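Local coordinates for protein beta-galactosidase (Geobacillus stearothermophilus, PDB 4OIF) that probably hydrolyses terminal non-reducing beta-D-galactose residues from beta-D-galactosides as a zinc-containing, trimeric family GH42 glycosidase, at residues H164-L167 and C168-A171; E170-R173 and E174-K178; H198-D202 and W203-E207; F227-D230 and Q231-F235. One frame throughout, in Å; residues are numbered along the deposited sequence. Where two conformers were deposited one is given.

How the interactions relate
Interactions 1 and 2 are consecutive turns of helix 166-179, sharing E170 and A171, with centres 9 Å apart. Interaction 1 holds two of the four zinc ligands, and the chain reaches it soon after E158, the predicted proton donor. Interaction 4, on helix 218-246, lies against both: F227 packs between the two helices, its side chain about 5 Å from that of C168, and W175 NE1 meets D230 OD2 at 2.8 Å. Interaction 3 lies on the other flank of helix 166-179, where R173 and K177 meet W203 and Q169 meets E207. Interactions 3 and 4 do not touch; their nearest atoms are about 9 Å apart.

Interaction 1. Residues H164-L167 and C168-A171; sequences HCNL and CQEA. With ZN (zinc ion), chain D.
C165 SG is gripped from two directions, by the zinc ion at 2.4 Å and by the backbone N-H of C168. In the second bond the thiolate acts as the N-cap of helix 166-179, accepting from C168 N at 3.6 Å, a usual length for sulfur. The sulfur gets there because it stands between its own backbone N and carbonyl carbon (chi1 75°), turned back over the first helical turn. C168, one turn on, sends SG to the same zinc at 2.2 Å. C165 SG and C168 SG are 3.9 Å apart, brought together by the metal, and C123 and C163 complete the site. The hydrogen bond from C168 N, and the helix start around it, would probably draw some negative charge from the C165 thiolate.

Q169 ties the residue before the cap to the helix. Its chain bends at chi2, carrying the amide back so that NE2 gives a hydrogen bond to H164 O at 2.8 Å. The N-H points straight at the oxygen (179°), in the plane of the glutamine amide, yet it comes from above the carbonyl plane of H164. S208 OG is a further partner of Q169 NE2 and also bonds H164 ND1, while W224 stacks on the imidazole. Backbone bonds begin with Q169 N to C165 O, 2.9 Å, and A171 N to L167 O has the same length two residues further on. The whole is a Cys4 zinc site in which a C-x-x-C pair opens a helix and one ligand doubles as its cap.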
loop_
_atom_site.group_PDB
_atom_site.type_symbol
_atom_site.label_atom_id
_atom_site.label_comp_id
_atom_site.label_asym_id
_atom_site.label_seq_id
_atom_site.Cartn_x
_atom_site.Cartn_y
_atom_site.Cartn_z
ATOM N N HIS A 164 -0.421 25.005 -1.700
ATOM C CA HIS A 164 0.551 25.181 -2.767
ATOM C C HIS A 164 0.006 26.018 -3.914
ATOM O O HIS A 164 0.563 26.003 -5.007
ATOM C CB HIS A 164 0.989 23.827 -3.317
ATOM C CG HIS A 164 1.634 22.939 -2.305
ATOM N ND1 HIS A 164 3.001 22.772 -2.229
ATOM C CD2 HIS A 164 1.103 22.150 -1.343
ATOM C CE1 HIS A 164 3.284 21.930 -1.253
ATOM N NE2 HIS A 164 2.148 21.533 -0.704
ATOM N N CYS A 165 -1.089 26.729 -3.674
ATOM C CA CYS A 165 -1.680 27.577 -4.701
ATOM C C CYS A 165 -0.717 28.693 -5.094
ATOM O O CYS A 165 0.336 28.863 -4.465
ATOM C CB CYS A 165 -3.008 28.161 -4.216
ATOM S SG CYS A 165 -2.877 29.493 -3.037
ATOM N N ASN A 166 -1.081 29.462 -6.120
ATOM C CA ASN A 166 -0.152 30.467 -6.631
ATOM C C ASN A 166 0.054 31.618 -5.638
ATOM O O ASN A 166 1.137 32.233 -5.620
ATOM C CB ASN A 166 -0.620 30.983 -7.991
ATOM C CG ASN A 166 -0.503 29.926 -9.092
ATOM O OD1 ASN A 166 0.359 29.040 -9.043
ATOM N ND2 ASN A 166 -1.372 30.020 -10.094
ATOM N N LEU A 167 -0.937 31.864 -4.782
ATOM C CA LEU A 167 -0.812 32.845 -3.717
ATOM C C LEU A 167 0.297 32.432 -2.761
ATOM O O LEU A 167 1.191 33.219 -2.410
ATOM C CB LEU A 167 -2.137 32.975 -2.972
ATOM C CG LEU A 167 -3.301 33.499 -3.814
ATOM C CD1 LEU A 167 -4.465 33.888 -2.916
ATOM C CD2 LEU A 167 -2.855 34.677 -4.650
ATOM N N CYS A 168 0.231 31.169 -2.359
ATOM C CA CYS A 168 1.229 30.570 -1.495
ATOM C C CYS A 168 2.606 30.457 -2.163
ATOM O O CYS A 168 3.626 30.563 -1.482
ATOM C CB CYS A 168 0.742 29.194 -1.023
ATOM S SG CYS A 168 -0.670 29.277 0.163
ATOM N N GLN A 169 2.641 30.235 -3.474
ATOM C CA GLN A 169 3.911 30.167 -4.193
ATOM C C GLN A 169 4.584 31.525 -4.125
ATOM O O GLN A 169 5.805 31.633 -3.878
ATOM C CB GLN A 169 3.712 29.755 -5.659
ATOM C CG GLN A 169 3.064 28.386 -5.854
ATOM C CD GLN A 169 3.944 27.249 -5.402
ATOM O OE1 GLN A 169 5.167 27.360 -5.405
ATOM N NE2 GLN A 169 3.328 26.142 -5.006
ATOM N N GLU A 170 3.784 32.568 -4.353
ATOM C CA GLU A 170 4.343 33.908 -4.308
ATOM C C GLU A 170 4.809 34.254 -2.898
ATOM O O GLU A 170 5.905 34.801 -2.720
ATOM C CB GLU A 170 3.344 34.938 -4.828
ATOM C CG GLU A 170 3.605 35.322 -6.286
ATOM C CD GLU A 170 5.066 35.737 -6.536
ATOM O OE1 GLU A 170 5.655 36.430 -5.668
ATOM O OE2 GLU A 170 5.630 35.366 -7.594
ATOM N N ALA A 171 4.004 33.895 -1.900
ATOM C CA ALA A 171 4.381 34.151 -0.507
ATOM C C ALA A 171 5.669 33.404 -0.092
ATOM O O ALA A 171 6.490 33.933 0.667
ATOM C CB ALA A 171 3.221 33.786 0.427
HETATM ZN ZN ZN D . -2.657 28.863 -0.754
#

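Interaction 2. Residues E170-R173 and E174-K178; sequences EAFR and EWLKK
E174 N bonds to E170 O at 2.9 Å, one of four successive i to i+4 bonds along this middle turn of helix 166-179 in the TIM-barrel region. The side chains of these two glutamates have their carboxylates nearly coplanar, and E170 OE1 lies 4.1 Å from E174 OE2. That closeness of like charges is probably eased because each has a basic mate: R173 NH1 reaches E170 OE2 in a salt bridge whose hydrogen bond is weak, and K177 serves E174.

At W175 the indole runs with CG anti to the backbone N (chi1 -174°), and CE3 comes to 4.1 Å from F172 CE1. Its NE1 is bonded to D230 on helix 218-246, and F227 of that helix meets the indole edge to face. L176 follows over the phenyl ring of F172: CD1 sits 3.8 Å from the ring centroid, only 20° off the normal, a CH-pi contact displaced toward the rim. W224 meets the same phenyl ring edge to face, while L187 and W191 of helix 184-191 touch the leucine.

K177 lays the start of its chain along the backbone, with CG 3.3 Å from R173 O. Beyond CG it is extended, which carries NZ back past the helix surface to E174 OE2, met on the syn side, somewhat out of the carboxylate plane, at 3.2 Å.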
loop_
_atom_site.group_PDB
_atom_site.type_symbol
_atom_site.label_atom_id
_atom_site.label_comp_id
_atom_site.label_asym_id
_atom_site.label_seq_id
_atom_site.Cartn_x
_atom_site.Cartn_y
_atom_site.Cartn_z
ATOM N N GLU A 170 3.784 32.568 -4.353
ATOM C CA GLU A 170 4.343 33.908 -4.308
ATOM C C GLU A 170 4.809 34.254 -2.898
ATOM O O GLU A 170 5.905 34.801 -2.720
ATOM C CB GLU A 170 3.344 34.938 -4.828
ATOM C CG GLU A 170 3.605 35.322 -6.286
ATOM C CD GLU A 170 5.066 35.737 -6.536
ATOM O OE1 GLU A 170 5.655 36.430 -5.668
ATOM O OE2 GLU A 170 5.630 35.366 -7.594
ATOM N N ALA A 171 4.004 33.895 -1.900
ATOM C CA ALA A 171 4.381 34.151 -0.507
ATOM C C ALA A 171 5.669 33.404 -0.092
ATOM O O ALA A 171 6.490 33.933 0.667
ATOM C CB ALA A 171 3.221 33.786 0.427
ATOM N N PHE A 172 5.829 32.181 -0.594
ATOM C CA PHE A 172 7.034 31.379 -0.375
ATOM C C PHE A 172 8.244 32.043 -1.022
ATOM O O PHE A 172 9.318 32.106 -0.432
ATOM C CB PHE A 172 6.842 29.959 -0.931
ATOM C CG PHE A 172 8.015 29.044 -0.702
ATOM C CD1 PHE A 172 8.592 28.928 0.562
ATOM C CD2 PHE A 172 8.518 28.271 -1.744
ATOM C CE1 PHE A 172 9.668 28.070 0.776
ATOM C CE2 PHE A 172 9.585 27.411 -1.544
ATOM C CZ PHE A 172 10.172 27.307 -0.278
ATOM N N ARG A 173 8.059 32.554 -2.239
ATOM C CA ARG A 173 9.123 33.302 -2.903
ATOM C C ARG A 173 9.540 34.540 -2.115
ATOM O O ARG A 173 10.737 34.794 -1.953
ATOM C CB ARG A 173 8.702 33.697 -4.305
ATOM C CG ARG A 173 8.934 32.600 -5.305
ATOM C CD ARG A 173 8.477 32.993 -6.691
ATOM N NE ARG A 173 8.089 31.797 -7.416
ATOM C CZ ARG A 173 6.842 31.514 -7.762
ATOM N NH1 ARG A 173 5.868 32.373 -7.493
ATOM N NH2 ARG A 173 6.577 30.382 -8.400
ATOM N N GLU A 174 8.566 35.299 -1.614
ATOM C CA GLU A 174 8.896 36.488 -0.824
ATOM C C GLU A 174 9.601 36.111 0.475
ATOM O O GLU A 174 10.549 36.786 0.913
ATOM C CB GLU A 174 7.640 37.313 -0.537
ATOM C CG GLU A 174 7.090 38.011 -1.781
ATOM C CD GLU A 174 8.137 38.896 -2.450
ATOM O OE1 GLU A 174 8.773 39.699 -1.722
ATOM O OE2 GLU A 174 8.337 38.771 -3.689
ATOM N N TRP A 175 9.151 35.006 1.064
ATOM C CA TRP A 175 9.766 34.455 2.265
ATOM C C TRP A 175 11.232 34.106 2.010
ATOM O O TRP A 175 12.107 34.398 2.827
ATOM C CB TRP A 175 8.989 33.220 2.719
ATOM C CG TRP A 175 9.426 32.616 4.020
ATOM C CD1 TRP A 175 8.941 32.911 5.269
ATOM C CD2 TRP A 175 10.408 31.580 4.207
ATOM N NE1 TRP A 175 9.560 32.123 6.210
ATOM C CE2 TRP A 175 10.467 31.304 5.587
ATOM C CE3 TRP A 175 11.246 30.867 3.343
ATOM C CZ2 TRP A 175 11.331 30.350 6.121
ATOM C CZ3 TRP A 175 12.102 29.914 3.875
ATOM C CH2 TRP A 175 12.142 29.669 5.254
ATOM N N LEU A 176 11.493 33.501 0.858
ATOM C CA LEU A 176 12.839 33.072 0.520
ATOM C C LEU A 176 13.727 34.281 0.230
ATOM O O LEU A 176 14.914 34.286 0.575
ATOM C CB LEU A 176 12.815 32.106 -0.675
ATOM C CG LEU A 176 12.418 30.644 -0.392
ATOM C CD1 LEU A 176 12.253 29.892 -1.695
ATOM C CD2 LEU A 176 13.432 29.925 0.501
ATOM N N LYS A 177 13.160 35.304 -0.405
ATOM C CA LYS A 177 13.920 36.521 -0.653
ATOM C C LYS A 177 14.328 37.170 0.671
ATOM O O LYS A 177 15.482 37.582 0.823
ATOM C CB LYS A 177 13.127 37.503 -1.512
ATOM C CG LYS A 177 12.947 37.044 -2.940
ATOM C CD LYS A 177 12.100 38.035 -3.677
ATOM C CE LYS A 177 11.817 37.588 -5.090
ATOM N NZ LYS A 177 10.774 38.451 -5.702
ATOM N N LYS A 178 13.393 37.248 1.625
ATOM C CA LYS A 178 13.742 37.755 2.947
ATOM C C LYS A 178 14.838 36.905 3.588
ATOM O O LYS A 178 15.855 37.436 4.012
ATOM C CB LYS A 178 12.521 37.810 3.863
ATOM C CG LYS A 178 11.423 38.748 3.355
ATOM C CD LYS A 178 10.268 38.879 4.352
ATOM C CE LYS A 178 9.138 39.775 3.827
ATOM N NZ LYS A 178 8.199 39.073 2.897
#

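Interaction 3. Residues H198-D202 and W203-E207; sequences HTYTD and WSQIE
An Asx turn laid over a type I beta turn shapes the loop between helices 184-191 and 218-246. D202 OD1 accepts two bonds, from S204 N at 2.9 Å and from S204 OG at 2.7 Å, the donors reaching it from opposite faces of the carboxylate plane. D202 O takes Q205 N at 2.9 Å, closing the beta turn.

The extended Q205 side chain clasps the chain just before this turn. Its OE1 receives T201 N at 2.8 Å and, weakly, D202 N, while NE2 gives a bond, in the plane of its own amide, to T201 OG1 at 3.2 Å. A leucine in place of Q205 would probably leave T201 N and OG1 without these mates and free the chain entering the turn to shift.

Y200 lies flat under I206: CG1 sits 3.6 Å from the ring centroid, 13° off the normal, in a CH-pi contact, and H198 O is over the opposite face. A water joins Y200 OH to E207 N.

S204 OG also bonds Q99 of a neighbouring subunit, so this loop lies at the trimer interface. Its inner side rests on two helices: W203 and I206 pack against L176 of helix 166-179 and L187 of helix 184-191.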
loop_
_atom_site.group_PDB
_atom_site.type_symbol
_atom_site.label_atom_id
_atom_site.label_comp_id
_atom_site.label_asym_id
_atom_site.label_seq_id
_atom_site.Cartn_x
_atom_site.Cartn_y
_atom_site.Cartn_z
ATOM N N HIS A 198 19.984 21.847 -11.141
ATOM C CA HIS A 198 18.811 22.447 -10.531
ATOM C C HIS A 198 19.004 23.921 -10.171
ATOM O O HIS A 198 18.115 24.538 -9.589
ATOM C CB HIS A 198 18.422 21.644 -9.286
ATOM C CG HIS A 198 17.750 20.344 -9.606
ATOM N ND1 HIS A 198 17.690 19.288 -8.717
ATOM C CD2 HIS A 198 17.105 19.932 -10.724
ATOM C CE1 HIS A 198 17.031 18.287 -9.273
ATOM N NE2 HIS A 198 16.667 18.652 -10.491
ATOM N N THR A 199 20.152 24.484 -10.540
ATOM C CA THR A 199 20.457 25.876 -10.226
ATOM C C THR A 199 19.378 26.838 -10.728
ATOM O O THR A 199 18.986 26.811 -11.901
ATOM C CB THR A 199 21.807 26.309 -10.820
ATOM O OG1 THR A 199 22.827 25.372 -10.442
ATOM C CG2 THR A 199 22.181 27.709 -10.333
ATOM N N TYR A 200 18.893 27.683 -9.827
ATOM C CA TYR A 200 17.840 28.626 -10.181
ATOM C C TYR A 200 18.449 29.925 -10.666
ATOM O O TYR A 200 19.350 30.464 -10.030
ATOM C CB TYR A 200 16.925 28.888 -8.985
ATOM C CG TYR A 200 16.183 27.672 -8.491
ATOM C CD1 TYR A 200 15.099 27.150 -9.201
ATOM C CD2 TYR A 200 16.559 27.037 -7.314
ATOM C CE1 TYR A 200 14.402 26.032 -8.744
ATOM C CE2 TYR A 200 15.869 25.924 -6.849
ATOM C CZ TYR A 200 14.793 25.430 -7.565
ATOM O OH TYR A 200 14.116 24.322 -7.103
ATOM N N THR A 201 17.955 30.441 -11.783
ATOM C CA THR A 201 18.499 31.677 -12.330
ATOM C C THR A 201 17.493 32.825 -12.262
ATOM O O THR A 201 17.776 33.934 -12.706
ATOM C CB THR A 201 18.987 31.480 -13.784
ATOM O OG1 THR A 201 18.029 30.713 -14.525
ATOM C CG2 THR A 201 20.318 30.746 -13.789
ATOM N N ASP A 202 16.327 32.562 -11.683
ATOM C CA ASP A 202 15.349 33.617 -11.418
ATOM C C ASP A 202 14.402 33.142 -10.332
ATOM O O ASP A 202 13.982 31.982 -10.344
ATOM C CB ASP A 202 14.560 33.985 -12.683
ATOM C CG ASP A 202 13.733 35.260 -12.514
ATOM O OD1 ASP A 202 12.580 35.197 -12.020
ATOM O OD2 ASP A 202 14.248 36.335 -12.882
ATOM N N TRP A 203 14.061 34.037 -9.408
ATOM C CA TRP A 203 13.163 33.715 -8.300
ATOM C C TRP A 203 11.818 33.140 -8.743
ATOM O O TRP A 203 11.204 32.370 -8.017
ATOM C CB TRP A 203 12.907 34.954 -7.446
ATOM C CG TRP A 203 14.105 35.441 -6.727
ATOM C CD1 TRP A 203 14.927 36.466 -7.101
ATOM C CD2 TRP A 203 14.639 34.923 -5.503
ATOM N NE1 TRP A 203 15.933 36.624 -6.180
ATOM C CE2 TRP A 203 15.783 35.691 -5.189
ATOM C CE3 TRP A 203 14.264 33.889 -4.642
ATOM C CZ2 TRP A 203 16.553 35.456 -4.052
ATOM C CZ3 TRP A 203 15.035 33.654 -3.507
ATOM C CH2 TRP A 203 16.162 34.435 -3.224
ATOM N N SER A 204 11.360 33.518 -9.930
ATOM C CA SER A 204 10.105 33.002 -10.453
ATOM C C SER A 204 10.155 31.503 -10.741
ATOM O O SER A 204 9.117 30.875 -10.918
ATOM C CB SER A 204 9.720 33.744 -11.731
ATOM O OG SER A 204 10.658 33.490 -12.761
ATOM N N GLN A 205 11.353 30.932 -10.803
ATOM C CA GLN A 205 11.475 29.511 -11.111
ATOM C C GLN A 205 11.225 28.650 -9.889
ATOM O O GLN A 205 10.775 27.521 -10.004
ATOM C CB GLN A 205 12.854 29.191 -11.688
ATOM C CG GLN A 205 13.087 29.707 -13.100
ATOM C CD GLN A 205 14.556 29.894 -13.387
ATOM O OE1 GLN A 205 15.404 29.553 -12.560
ATOM N NE2 GLN A 205 14.872 30.445 -14.551
ATOM N N ILE A 206 11.508 29.186 -8.713
ATOM C CA ILE A 206 11.360 28.415 -7.491
ATOM C C ILE A 206 9.894 28.178 -7.118
ATOM O O ILE A 206 9.138 29.120 -6.927
ATOM C CB ILE A 206 12.064 29.112 -6.323
ATOM C CG1 ILE A 206 13.549 29.284 -6.654
ATOM C CG2 ILE A 206 11.847 28.321 -5.038
ATOM C CD1 ILE A 206 14.304 30.219 -5.723
ATOM N N GLU A 207 9.484 26.918 -7.046
ATOM C CA GLU A 207 8.155 26.587 -6.552
ATOM C C GLU A 207 8.274 25.584 -5.411
ATOM O O GLU A 207 9.328 24.978 -5.217
ATOM C CB GLU A 207 7.250 26.051 -7.682
ATOM C CG GLU A 207 7.965 25.310 -8.819
ATOM C CD GLU A 207 7.152 25.269 -10.124
ATOM O OE1 GLU A 207 7.393 24.372 -10.962
ATOM O OE2 GLU A 207 6.283 26.144 -10.319
HETATM O O HOH W 1 11.654 24.726 -6.896
#

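Interaction 4. Residues F227-D230 and Q231-F235; sequences FVTD and QTISF
Q231 CB rests over one face of the F227 ring, one turn apart on helix 218-246, the long helix that leads into barrel strand 252-259. The methylene is 4.1 Å from the ring centroid and 21° off its normal, a CH-pi contact offset toward the rim. Both side chains leave the helix in the same direction, each with CG anti to the backbone N (chi1 163° for F227), and Q231 then bends at chi2 so that the amide carbon stays near the end of the ring, Q231 CD 4.0 Å from F227 CZ. The amide plane is tilted well away from that of the phenyl.

Further along the same turn, T229 and I233 lie side by side, with CG2 of the threonine 3.9 Å from CD1 of the isoleucine. F274 of the short helix 271-274 packs on the isoleucine.

A second shell fixes these groups. T125 bonds Q231 NE2, D270 N bonds T229 OG1, and A171, F172, W175 and W224 surround F227. An alanine at F227 would probably open a gap between this helix and helix 166-179 and leave Q231 CB and the W175 indole without the ring they pack against here.

The buried V228 O is doubly held: T232 N donates at 2.9 Å from one face of its carbonyl plane, and T232 OG1 from the other at 2.8 Å.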
loop_
_atom_site.group_PDB
_atom_site.type_symbol
_atom_site.label_atom_id
_atom_site.label_comp_id
_atom_site.label_asym_id
_atom_site.label_seq_id
_atom_site.Cartn_x
_atom_site.Cartn_y
_atom_site.Cartn_z
ATOM N N PHE A 227 8.604 27.517 6.002
ATOM C CA PHE A 227 7.660 28.509 5.525
ATOM C C PHE A 227 6.249 28.137 5.915
ATOM O O PHE A 227 5.447 28.998 6.188
ATOM C CB PHE A 227 7.728 28.681 4.010
ATOM C CG PHE A 227 6.524 29.382 3.438
ATOM C CD1 PHE A 227 6.411 30.756 3.509
ATOM C CD2 PHE A 227 5.498 28.665 2.856
ATOM C CE1 PHE A 227 5.299 31.404 2.995
ATOM C CE2 PHE A 227 4.389 29.304 2.348
ATOM C CZ PHE A 227 4.290 30.676 2.411
ATOM N N VAL A 228 5.940 26.853 5.919
ATOM C CA VAL A 228 4.614 26.403 6.300
ATOM C C VAL A 228 4.360 26.798 7.755
ATOM O O VAL A 228 3.284 27.353 8.096
ATOM C CB VAL A 228 4.462 24.877 6.102
ATOM C CG1 VAL A 228 3.208 24.362 6.814
ATOM C CG2 VAL A 228 4.444 24.544 4.604
ATOM N N THR A 229 5.357 26.545 8.602
ATOM C CA THR A 229 5.258 26.994 9.988
ATOM C C THR A 229 5.065 28.518 10.104
ATOM O O THR A 229 4.114 28.988 10.745
ATOM C CB THR A 229 6.497 26.583 10.801
ATOM O OG1 THR A 229 6.426 25.181 11.072
ATOM C CG2 THR A 229 6.550 27.341 12.130
ATOM N N ASP A 230 5.946 29.278 9.461
ATOM C CA ASP A 230 5.879 30.732 9.521
ATOM C C ASP A 230 4.552 31.287 9.014
ATOM O O ASP A 230 3.983 32.178 9.617
ATOM C CB ASP A 230 7.025 31.358 8.733
ATOM C CG ASP A 230 8.326 31.382 9.516
ATOM O OD1 ASP A 230 8.294 31.077 10.727
ATOM O OD2 ASP A 230 9.378 31.708 8.924
ATOM N N GLN A 231 4.053 30.758 7.911
ATOM C CA GLN A 231 2.842 31.267 7.328
ATOM C C GLN A 231 1.631 30.898 8.186
ATOM O O GLN A 231 0.673 31.693 8.310
ATOM C CB GLN A 231 2.697 30.752 5.885
ATOM C CG GLN A 231 1.595 31.445 5.088
ATOM C CD GLN A 231 1.868 32.878 4.718
ATOM O OE1 GLN A 231 2.439 33.645 5.489
ATOM N NE2 GLN A 231 1.439 33.259 3.518
ATOM N N THR A 232 1.696 29.722 8.815
ATOM C CA THR A 232 0.673 29.330 9.789
ATOM C C THR A 232 0.647 30.300 10.986
ATOM O O THR A 232 -0.415 30.815 11.365
ATOM C CB THR A 232 0.909 27.891 10.284
ATOM O OG1 THR A 232 0.708 26.988 9.199
ATOM C CG2 THR A 232 -0.042 27.526 11.397
ATOM N N ILE A 233 1.824 30.578 11.550
ATOM C CA ILE A 233 1.934 31.508 12.672
ATOM C C ILE A 233 1.457 32.911 12.296
ATOM O O ILE A 233 0.713 33.542 13.045
ATOM C CB ILE A 233 3.360 31.594 13.191
ATOM C CG1 ILE A 233 3.787 30.242 13.753
ATOM C CG2 ILE A 233 3.471 32.664 14.269
ATOM C CD1 ILE A 233 5.185 30.262 14.400
ATOM N N SER A 234 1.863 33.384 11.124
ATOM C CA SER A 234 1.378 34.656 10.584
ATOM C C SER A 234 -0.163 34.693 10.506
ATOM O O SER A 234 -0.790 35.713 10.872
ATOM C CB SER A 234 1.999 34.910 9.204
ATOM O OG SER A 234 1.261 35.860 8.451
ATOM N N PHE A 235 -0.766 33.588 10.050
ATOM C CA PHE A 235 -2.226 33.487 10.028
ATOM C C PHE A 235 -2.792 33.625 11.428
ATOM O O PHE A 235 -3.803 34.306 11.643
ATOM C CB PHE A 235 -2.683 32.162 9.422
ATOM C CG PHE A 235 -4.178 32.064 9.218
ATOM C CD1 PHE A 235 -5.019 31.688 10.260
ATOM C CD2 PHE A 235 -4.742 32.327 7.972
ATOM C CE1 PHE A 235 -6.403 31.598 10.070
ATOM C CE2 PHE A 235 -6.122 32.230 7.772
ATOM C CZ PHE A 235 -6.953 31.867 8.829
#